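Local coordinates for protein phosphoacetylglucosamine mutase (Aspergillus lentulus, PDB 5O9X) that catalyses the interconversion of N-acetylglucosamine 6-phosphate and N-acetylglucosamine 1-phosphate, as a member of the alpha-D-phosphohexomutase family, at residues F25-A30 with G362-H367; I62-T67 with V78-P83; A68-A73 with S507-A512. The protein carries 1 engineered substitution. All blocks are in the same frame, centred on the assembly; numbering follows the deposited sequence.

Contact 1: F25-A30 with G362-H367; sequences FQYGTA and GVKHLH. With G16 (1,6-di-O-phosphono-alpha-D-glucopyranose), chain B.
The sugar-phosphate pocket of this phosphohexomutase is lined here by T29, from the loop before strand 32-35, and by G362 and V363, at the start of helix 363-370. The two parts of the chain meet beside bound glucose 1,6-bisphosphate (G16). The main link is the side chain of K364. Its CG sits between the backbone N and the carbonyl carbon (chi1 63°), and the rest of the chain runs out extended to the loop. K364 NZ donates to T29 O at 3.1 Å. It comes from above the carbonyl plane, 61° out of it, and not on a lone pair. A weak bond joins the same NZ to G28 O at 3.3 Å. The ammonium also lies near the edge of the Y27 ring, and it makes a salt bridge to E93 on helix 91-101. Two loop carbonyls and a carboxylate therefore hold this one charged group.

Water 1 makes a second bridge. It donates to T29 O at 2.9 Å and weakly accepts from K364 N.

G362 is the N-cap of the helix. Its phi is positive, and its N is bound by E380, which also bonds to G16. G362 O accepts weak bonds from H365 N and L366 N in the first turn. T29 CG2 packs on G362 CA at 3.7 Å. T29 has that methyl anti to its own N, which leaves the hydroxyl on another branch for the ligand. The contact holds the sugar and one phosphate of the ligand. V363 N donates to G16 O3 at 3.2 Å, and T29 OG1 gives its proton to phosphate oxygen G16 O3P at 2.6 Å.

Contact 2: I62-T67 with V78-P83; sequences IGVMVT and VKLVDP
G63 and V81 pair across an antiparallel beta hairpin, the two-stranded unit formed by strands 61-66 and 75-81. The tight part of the contact is the backbone ladder. The short strand axes come within 4.6 Å, and their directions are 160° apart. G63 N donates to V81 O at 2.9 Å. V81 N returns a bond of the same length to G63 O. M65 and K79 form the next hydrogen-bonded pair, with M65 N to K79 O and K79 N to M65 O both at 2.9 Å. CA-H...O contacts, such as V64 CA to K79 O at 3.4 Å, fill the steps between. G63 has no side chain, and V81 CB lies alongside, 3.9 Å from G63 CA.

The side chains touch more loosely. V64 CG2 and L80 CD2 are 4.2 Å apart, on the face that also carries V66 and V78. On the other face M65 and K79 are neighbours at CB but then part. The M65 chain bends at chi2 (67°) and the K79 chain at chi3 (81°), and both ends lead away from the partner strand. At the far end I62 and P83 lie side by side, and I62 CD1 touches P83 CG at 3.8 Å. No solvent side exists here, since all twelve residues are buried.

Past the end of the second strand, D82 makes a salt bridge to R53 of helix 40-56, and T67 OG1 bonds to D133. The V78 and L80 face packs on helix 40-56. M65 and K79 face helix 164-176. Strand 61-66 continues the sheet on its other edge through parallel strand 127-132.

Contact 3: A68-A73 with S507-A512; sequences AAHNPA and SGTEDA. Engineered in segment 68-73: A69 (natural residue Ser). With G16 (1,6-di-O-phosphono-alpha-D-glucopyranose), chain B.
H70, E510 and T509 give up the most surface in this contact. The H70 ring is used along its edge. H70 NE2 donates to E510 OE1 at 2.7 Å, nearly straight at 172°. The carboxylate is met on its anti side and is turned 50° from the ring. E510 is held further by R462 and R514. At the other ring nitrogen, H70 ND1 donates to G16 O2X at 2.7 Å. The imidazole is thus pinned between a carboxylate and a phosphate.

T509 meets the ring between them, with OG1 3.2 Å from H70 CE1 and close to the ring plane. That hydroxyl donates to G16 O2P at 2.6 Å, on the other phosphate. S507 OG donates to the same oxygen, while G508 N donates to G16 O3P at 2.8 Å. S507 OG also accepts from T509 N and E510 N, in an ST turn and ST motif that hold this loop in shape.

Next to H70, N71 ND2 donates to T509 O at 3.0 Å, and it also bonds to D75. A69 is an engineered alanine; its CB is 3.1 Å from G16 O2X. The natural Ser there is probably the phosphorylated serine of this family. The arrangement is consistent with the phosphohexomutase active site, where the loop of the probable phosphoserine (alanine here) faces the phosphate-binding loop of the C-terminal domain.

In the fold
Contacts 1 and 3 share the ligand and lie about 12 Å apart, centre to centre. They touch directly: T29 N and G508 O are 2.9 Å apart, a probable hydrogen bond. Both grip one phosphate of G16, while contact 3 also reaches the other phosphate and contact 1 the sugar. Contact 2 is the hairpin that leads into the pocket. Its centre is about 13 Å from that of contact 1 and about 17 Å from that of contact 3. A30 O packs on K79 CG at 3.3 Å. Residues 62-67 run straight into 68-73, so the hairpin strand delivers the H70 loop to the pocket. The far-apart segments of contacts 1 and 3 converge on G16.

Contact 1: F25-A30 with G362-H367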
loop_
_atom_site.group_PDB
_atom_site.type_symbol
_atom_site.label_atom_id
_atom_site.label_comp_id
_atom_site.label_asym_id
_atom_site.label_seq_id
_atom_site.Cartn_x
_atom_site.Cartn_y
_atom_site.Cartn_z
ATOM N N PHE A 25 -22.798 -2.860 -2.120
ATOM C CA PHE A 25 -21.386 -2.499 -2.224
ATOM C C PHE A 25 -20.831 -2.068 -0.869
ATOM O O PHE A 25 -21.545 -1.509 -0.063
ATOM C CB PHE A 25 -21.208 -1.383 -3.258
ATOM C CG PHE A 25 -21.798 -1.715 -4.580
ATOM C CD1 PHE A 25 -21.204 -2.678 -5.406
ATOM C CD2 PHE A 25 -22.974 -1.063 -5.023
ATOM C CE1 PHE A 25 -21.743 -2.988 -6.650
ATOM C CE2 PHE A 25 -23.530 -1.403 -6.268
ATOM C CZ PHE A 25 -22.912 -2.351 -7.086
ATOM N N GLN A 26 -19.568 -2.405 -0.595
ATOM C CA GLN A 26 -18.944 -1.990 0.644
ATOM C C GLN A 26 -17.571 -1.402 0.307
ATOM O O GLN A 26 -16.925 -1.848 -0.650
ATOM C CB GLN A 26 -18.852 -3.167 1.628
ATOM C CG GLN A 26 -18.389 -4.454 0.952
ATOM C CD GLN A 26 -18.132 -5.634 1.910
ATOM O OE1 GLN A 26 -19.085 -6.253 2.426
ATOM N NE2 GLN A 26 -16.826 -5.972 2.124
ATOM N N TYR A 27 -17.114 -0.441 1.101
ATOM C CA TYR A 27 -15.838 0.233 0.822
ATOM C C TYR A 27 -14.600 -0.717 1.011
ATOM O O TYR A 27 -13.619 -0.639 0.265
ATOM C CB TYR A 27 -15.732 1.498 1.673
ATOM C CG TYR A 27 -14.681 2.466 1.207
ATOM C CD1 TYR A 27 -14.981 3.433 0.212
ATOM C CD2 TYR A 27 -13.389 2.447 1.766
ATOM C CE1 TYR A 27 -14.020 4.327 -0.191
ATOM C CE2 TYR A 27 -12.413 3.384 1.379
ATOM C CZ TYR A 27 -12.732 4.304 0.399
ATOM O OH TYR A 27 -11.807 5.228 -0.070
ATOM N N GLY A 28 -14.663 -1.617 1.977
ATOM C CA GLY A 28 -13.603 -2.651 2.104
ATOM C C GLY A 28 -12.325 -2.052 2.691
ATOM O O GLY A 28 -12.309 -0.937 3.261
ATOM N N THR A 29 -11.249 -2.781 2.537
ATOM C CA THR A 29 -9.978 -2.405 3.155
ATOM C C THR A 29 -9.423 -1.131 2.511
ATOM O O THR A 29 -8.821 -0.275 3.226
ATOM C CB THR A 29 -9.002 -3.582 2.939
ATOM O OG1 THR A 29 -9.538 -4.746 3.575
ATOM C CG2 THR A 29 -7.636 -3.317 3.594
ATOM N N ALA A 30 -9.501 -1.067 1.170
ATOM C CA ALA A 30 -8.849 0.025 0.379
ATOM C C ALA A 30 -9.767 0.730 -0.648
ATOM O O ALA A 30 -9.260 1.407 -1.531
ATOM C CB ALA A 30 -7.602 -0.532 -0.352
ATOM N N GLY A 362 -4.591 -2.928 6.581
ATOM C CA GLY A 362 -4.997 -1.789 5.695
ATOM C C GLY A 362 -4.087 -0.603 6.098
ATOM O O GLY A 362 -4.073 -0.168 7.260
ATOM N N VAL A 363 -3.370 -0.030 5.122
ATOM C CA VAL A 363 -2.436 1.087 5.318
ATOM C C VAL A 363 -2.994 2.275 6.177
ATOM O O VAL A 363 -2.308 2.857 6.995
ATOM C CB VAL A 363 -1.997 1.668 3.908
ATOM C CG1 VAL A 363 -1.019 2.836 4.086
ATOM C CG2 VAL A 363 -1.307 0.596 3.092
ATOM N N LYS A 364 -4.249 2.588 6.008
ATOM C CA LYS A 364 -4.871 3.657 6.758
ATOM C C LYS A 364 -4.660 3.464 8.264
ATOM O O LYS A 364 -4.253 4.378 8.984
ATOM C CB LYS A 364 -6.373 3.771 6.336
ATOM C CG LYS A 364 -7.269 2.519 6.633
ATOM C CD LYS A 364 -8.457 2.365 5.651
ATOM C CE LYS A 364 -9.629 1.491 6.146
ATOM N NZ LYS A 364 -10.746 1.271 5.117
ATOM N N HIS A 365 -4.903 2.246 8.754
ATOM C CA HIS A 365 -4.684 1.914 10.165
ATOM C C HIS A 365 -3.222 1.964 10.600
ATOM O O HIS A 365 -2.910 2.369 11.763
ATOM C CB HIS A 365 -5.252 0.509 10.440
ATOM C CG HIS A 365 -6.714 0.426 10.103
ATOM N ND1 HIS A 365 -7.671 1.172 10.759
ATOM C CD2 HIS A 365 -7.378 -0.321 9.195
ATOM C CE1 HIS A 365 -8.864 0.887 10.266
ATOM N NE2 HIS A 365 -8.715 -0.014 9.304
ATOM N N LEU A 366 -2.317 1.469 9.740
ATOM C CA LEU A 366 -0.903 1.501 10.151
ATOM C C LEU A 366 -0.397 2.935 10.242
ATOM O O LEU A 366 0.380 3.227 11.148
ATOM C CB LEU A 366 0.060 0.724 9.181
ATOM C CG LEU A 366 -0.063 -0.823 9.307
ATOM C CD1 LEU A 366 -1.233 -1.430 8.481
ATOM C CD2 LEU A 366 1.242 -1.444 8.736
ATOM N N HIS A 367 -0.776 3.752 9.258
ATOM C CA HIS A 367 -0.352 5.154 9.145
ATOM C C HIS A 367 -0.825 5.875 10.391
ATOM O O HIS A 367 -0.020 6.551 11.058
ATOM C CB HIS A 367 -0.980 5.836 7.923
ATOM C CG HIS A 367 -0.668 7.303 7.828
ATOM N ND1 HIS A 367 -1.629 8.286 7.977
ATOM C CD2 HIS A 367 0.513 7.953 7.636
ATOM C CE1 HIS A 367 -1.051 9.474 7.880
ATOM N NE2 HIS A 367 0.247 9.296 7.695
HETATM C C1 G16 B . -4.912 -3.674 0.018
HETATM C C2 G16 B . -4.592 -2.747 1.187
HETATM C C3 G16 B . -3.559 -3.428 2.142
HETATM C C4 G16 B . -3.990 -4.792 2.650
HETATM C C5 G16 B . -4.288 -5.670 1.442
HETATM C C6 G16 B . -5.003 -6.963 1.759
HETATM O O1 G16 B . -3.718 -3.896 -0.738
HETATM O O2 G16 B . -4.122 -1.425 0.780
HETATM O O3 G16 B . -3.280 -2.524 3.135
HETATM O O4 G16 B . -2.967 -5.515 3.466
HETATM O O5 G16 B . -5.269 -5.061 0.568
HETATM O O6 G16 B . -6.301 -6.596 2.413
HETATM P P G16 B . -7.348 -7.781 2.774
HETATM O O1P G16 B . -6.600 -8.876 3.570
HETATM O O2P G16 B . -7.844 -8.395 1.443
HETATM O O3P G16 B . -8.559 -7.148 3.491
HETATM P "P'" G16 B . -3.583 -3.502 -2.323
HETATM O O1X G16 B . -4.399 -2.203 -2.559
HETATM O O2X G16 B . -4.305 -4.627 -3.132
HETATM O O3X G16 B . -2.139 -3.530 -2.687
HETATM O O HOH W 1 -6.181 0.878 3.660
#

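Contact 2: I62-T67 with V78-P83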
loop_
_atom_site.group_PDB
_atom_site.type_symbol
_atom_site.label_atom_id
_atom_site.label_comp_id
_atom_site.label_asym_id
_atom_site.label_seq_id
_atom_site.Cartn_x
_atom_site.Cartn_y
_atom_site.Cartn_z
ATOM N N ILE A 62 -8.662 16.620 -4.906
ATOM C CA ILE A 62 -8.874 15.229 -4.392
ATOM C C ILE A 62 -8.466 14.222 -5.516
ATOM O O ILE A 62 -8.769 14.458 -6.687
ATOM C CB ILE A 62 -10.358 15.090 -4.043
ATOM C CG1 ILE A 62 -10.718 16.011 -2.826
ATOM C CG2 ILE A 62 -10.772 13.633 -3.707
ATOM C CD1 ILE A 62 -9.844 15.763 -1.587
ATOM N N GLY A 63 -7.877 13.070 -5.161
ATOM C CA GLY A 63 -7.431 12.149 -6.266
ATOM C C GLY A 63 -8.388 10.963 -6.295
ATOM O O GLY A 63 -9.016 10.587 -5.229
ATOM N N VAL A 64 -8.522 10.366 -7.483
ATOM C CA VAL A 64 -9.193 9.100 -7.622
ATOM C C VAL A 64 -8.250 8.175 -8.405
ATOM O O VAL A 64 -7.822 8.549 -9.457
ATOM C CB VAL A 64 -10.524 9.248 -8.427
ATOM C CG1 VAL A 64 -11.204 7.892 -8.522
ATOM C CG2 VAL A 64 -11.503 10.178 -7.688
ATOM N N MET A 65 -7.928 7.008 -7.872
ATOM C CA MET A 65 -7.077 6.052 -8.600
ATOM C C MET A 65 -7.971 4.882 -8.992
ATOM O O MET A 65 -8.632 4.294 -8.102
ATOM C CB MET A 65 -5.965 5.534 -7.667
ATOM C CG MET A 65 -5.021 4.519 -8.346
ATOM S SD MET A 65 -4.035 5.295 -9.642
ATOM C CE MET A 65 -3.391 3.815 -10.402
ATOM N N VAL A 66 -8.013 4.540 -10.274
ATOM C CA VAL A 66 -8.843 3.424 -10.709
ATOM C C VAL A 66 -7.895 2.189 -10.831
ATOM O O VAL A 66 -7.069 2.131 -11.726
ATOM C CB VAL A 66 -9.546 3.704 -12.038
ATOM C CG1 VAL A 66 -10.362 2.453 -12.492
ATOM C CG2 VAL A 66 -10.435 4.975 -11.848
ATOM N N THR A 67 -8.006 1.254 -9.872
ATOM C CA THR A 67 -7.152 0.115 -9.856
ATOM C C THR A 67 -7.802 -0.878 -8.887
ATOM O O THR A 67 -8.510 -0.499 -7.953
ATOM C CB THR A 67 -5.694 0.497 -9.306
ATOM O OG1 THR A 67 -4.900 -0.676 -9.338
ATOM C CG2 THR A 67 -5.712 0.991 -7.823
ATOM N N VAL A 78 -11.781 1.475 -7.134
ATOM C CA VAL A 78 -11.595 2.950 -7.127
ATOM C C VAL A 78 -11.305 3.359 -5.729
ATOM O O VAL A 78 -12.169 3.127 -4.840
ATOM C CB VAL A 78 -12.869 3.761 -7.524
ATOM C CG1 VAL A 78 -12.481 5.081 -8.086
ATOM C CG2 VAL A 78 -13.702 3.070 -8.539
ATOM N N LYS A 79 -10.083 3.894 -5.569
ATOM C CA LYS A 79 -9.532 4.497 -4.328
ATOM C C LYS A 79 -9.540 6.035 -4.244
ATOM O O LYS A 79 -8.989 6.704 -5.153
ATOM C CB LYS A 79 -8.077 4.111 -4.250
ATOM C CG LYS A 79 -7.694 4.031 -2.800
ATOM C CD LYS A 79 -6.302 3.513 -2.606
ATOM C CE LYS A 79 -5.310 4.625 -2.820
ATOM N NZ LYS A 79 -3.990 4.066 -2.445
ATOM N N LEU A 80 -10.105 6.604 -3.171
ATOM C CA LEU A 80 -10.008 8.066 -2.971
ATOM C C LEU A 80 -8.728 8.556 -2.212
ATOM O O LEU A 80 -8.252 7.916 -1.270
ATOM C CB LEU A 80 -11.280 8.619 -2.382
ATOM C CG LEU A 80 -12.379 8.440 -3.429
ATOM C CD1 LEU A 80 -13.439 7.460 -2.910
ATOM C CD2 LEU A 80 -12.941 9.817 -3.725
ATOM N N VAL A 81 -8.211 9.695 -2.636
ATOM C CA VAL A 81 -6.970 10.280 -2.100
ATOM C C VAL A 81 -7.285 11.699 -1.590
ATOM O O VAL A 81 -7.693 12.542 -2.352
ATOM C CB VAL A 81 -5.810 10.355 -3.147
ATOM C CG1 VAL A 81 -4.500 10.854 -2.462
ATOM C CG2 VAL A 81 -5.579 8.975 -3.765
ATOM N N ASP A 82 -7.023 11.938 -0.308
ATOM C CA ASP A 82 -7.287 13.251 0.340
ATOM C C ASP A 82 -6.100 14.193 0.039
ATOM O O ASP A 82 -5.027 13.747 -0.468
ATOM C CB ASP A 82 -7.505 13.070 1.846
ATOM C CG ASP A 82 -8.984 13.091 2.269
ATOM O OD1 ASP A 82 -9.848 13.512 1.515
ATOM O OD2 ASP A 82 -9.310 12.701 3.421
ATOM N N PRO A 83 -6.231 15.486 0.418
ATOM C CA PRO A 83 -5.317 16.456 -0.176
ATOM C C PRO A 83 -3.833 16.265 0.080
ATOM O O PRO A 83 -3.059 16.733 -0.744
ATOM C CB PRO A 83 -5.787 17.800 0.468
ATOM C CG PRO A 83 -7.298 17.562 0.522
ATOM C CD PRO A 83 -7.310 16.190 1.179
#

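Contact 3: A68-A73 with S507-A512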
loop_
_atom_site.group_PDB
_atom_site.type_symbol
_atom_site.label_atom_id
_atom_site.label_comp_id
_atom_site.label_asym_id
_atom_site.label_seq_id
_atom_site.Cartn_x
_atom_site.Cartn_y
_atom_site.Cartn_z
ATOM N N ALA A 68 -7.537 -2.147 -9.132
ATOM C CA ALA A 68 -7.711 -3.196 -8.112
ATOM C C ALA A 68 -6.350 -3.774 -7.619
ATOM O O ALA A 68 -6.353 -4.813 -6.952
ATOM C CB ALA A 68 -8.672 -4.296 -8.590
ATOM N N ALA A 69 -5.216 -3.082 -7.919
ATOM C CA ALA A 69 -3.897 -3.321 -7.179
ATOM C C ALA A 69 -3.390 -4.783 -7.279
ATOM O O ALA A 69 -3.053 -5.201 -8.385
ATOM C CB ALA A 69 -4.080 -2.903 -5.731
ATOM N N HIS A 70 -3.413 -5.602 -6.189
ATOM C CA HIS A 70 -2.918 -6.983 -6.246
ATOM C C HIS A 70 -3.928 -7.960 -6.883
ATOM O O HIS A 70 -3.554 -9.121 -7.211
ATOM C CB HIS A 70 -2.602 -7.544 -4.800
ATOM C CG HIS A 70 -3.788 -8.079 -4.080
ATOM N ND1 HIS A 70 -4.613 -7.266 -3.306
ATOM C CD2 HIS A 70 -4.319 -9.327 -4.013
ATOM C CE1 HIS A 70 -5.585 -8.003 -2.789
ATOM N NE2 HIS A 70 -5.425 -9.254 -3.207
ATOM N N ASN A 71 -5.194 -7.530 -7.006
ATOM C CA ASN A 71 -6.284 -8.427 -7.528
ATOM C C ASN A 71 -6.064 -8.969 -8.963
ATOM O O ASN A 71 -5.350 -8.345 -9.788
ATOM C CB ASN A 71 -7.676 -7.771 -7.474
ATOM C CG ASN A 71 -8.186 -7.607 -6.020
ATOM O OD1 ASN A 71 -7.424 -7.250 -5.128
ATOM N ND2 ASN A 71 -9.486 -7.833 -5.821
ATOM N N PRO A 72 -6.735 -10.098 -9.259
ATOM C CA PRO A 72 -6.596 -10.640 -10.634
ATOM C C PRO A 72 -7.131 -9.588 -11.649
ATOM O O PRO A 72 -7.913 -8.659 -11.285
ATOM C CB PRO A 72 -7.508 -11.918 -10.608
ATOM C CG PRO A 72 -7.488 -12.339 -9.110
ATOM C CD PRO A 72 -7.576 -11.002 -8.378
ATOM N N ALA A 73 -6.667 -9.717 -12.895
ATOM C CA ALA A 73 -6.951 -8.773 -14.003
ATOM C C ALA A 73 -8.436 -8.489 -14.230
ATOM O O ALA A 73 -8.738 -7.374 -14.691
ATOM C CB ALA A 73 -6.325 -9.313 -15.322
ATOM N N SER A 507 -11.444 -11.048 4.175
ATOM C CA SER A 507 -10.784 -10.074 3.322
ATOM C C SER A 507 -11.758 -8.929 3.037
ATOM O O SER A 507 -12.979 -9.181 2.870
ATOM C CB SER A 507 -10.383 -10.784 1.978
ATOM O OG SER A 507 -9.948 -9.800 1.030
ATOM N N GLY A 508 -11.209 -7.709 2.921
ATOM C CA GLY A 508 -11.925 -6.502 2.436
ATOM C C GLY A 508 -11.516 -6.108 1.056
ATOM O O GLY A 508 -11.819 -4.947 0.621
ATOM N N THR A 509 -10.800 -7.000 0.328
ATOM C CA THR A 509 -10.450 -6.692 -1.087
ATOM C C THR A 509 -10.978 -7.779 -2.068
ATOM O O THR A 509 -11.044 -7.535 -3.284
ATOM C CB THR A 509 -8.929 -6.517 -1.342
ATOM O OG1 THR A 509 -8.236 -7.754 -1.050
ATOM C CG2 THR A 509 -8.324 -5.383 -0.520
ATOM N N GLU A 510 -11.245 -8.998 -1.552
ATOM C CA GLU A 510 -11.703 -10.139 -2.289
ATOM C C GLU A 510 -12.765 -10.853 -1.483
ATOM O O GLU A 510 -12.807 -10.716 -0.252
ATOM C CB GLU A 510 -10.539 -11.155 -2.428
ATOM C CG GLU A 510 -9.404 -10.610 -3.231
ATOM C CD GLU A 510 -8.268 -11.623 -3.236
ATOM O OE1 GLU A 510 -7.108 -11.328 -2.795
ATOM O OE2 GLU A 510 -8.614 -12.727 -3.653
ATOM N N ASP A 511 -13.608 -11.628 -2.179
ATOM C CA ASP A 511 -14.578 -12.451 -1.512
ATOM C C ASP A 511 -13.941 -13.771 -0.959
ATOM O O ASP A 511 -14.026 -14.866 -1.560
ATOM C CB ASP A 511 -15.718 -12.780 -2.484
ATOM C CG ASP A 511 -16.918 -13.402 -1.754
ATOM O OD1 ASP A 511 -16.893 -13.501 -0.499
ATOM O OD2 ASP A 511 -17.874 -13.796 -2.430
ATOM N N ALA A 512 -13.234 -13.677 0.167
ATOM C CA ALA A 512 -12.667 -14.845 0.816
ATOM C C ALA A 512 -12.453 -14.528 2.288
ATOM O O ALA A 512 -12.505 -13.345 2.692
ATOM C CB ALA A 512 -11.302 -15.141 0.214
HETATM C C1 G16 B . -4.912 -3.674 0.018
HETATM C C2 G16 B . -4.592 -2.747 1.187
HETATM C C3 G16 B . -3.559 -3.428 2.142
HETATM C C4 G16 B . -3.990 -4.792 2.650
HETATM C C5 G16 B . -4.288 -5.670 1.442
HETATM C C6 G16 B . -5.003 -6.963 1.759
HETATM O O1 G16 B . -3.718 -3.896 -0.738
HETATM O O2 G16 B . -4.122 -1.425 0.780
HETATM O O3 G16 B . -3.280 -2.524 3.135
HETATM O O4 G16 B . -2.967 -5.515 3.466
HETATM O O5 G16 B . -5.269 -5.061 0.568
HETATM O O6 G16 B . -6.301 -6.596 2.413
HETATM P P G16 B . -7.348 -7.781 2.774
HETATM O O1P G16 B . -6.600 -8.876 3.570
HETATM O O2P G16 B . -7.844 -8.395 1.443
HETATM O O3P G16 B . -8.559 -7.148 3.491
HETATM P "P'" G16 B . -3.583 -3.502 -2.323
HETATM O O1X G16 B . -4.399 -2.203 -2.559
HETATM O O2X G16 B . -4.305 -4.627 -3.132
HETATM O O3X G16 B . -2.139 -3.530 -2.687
#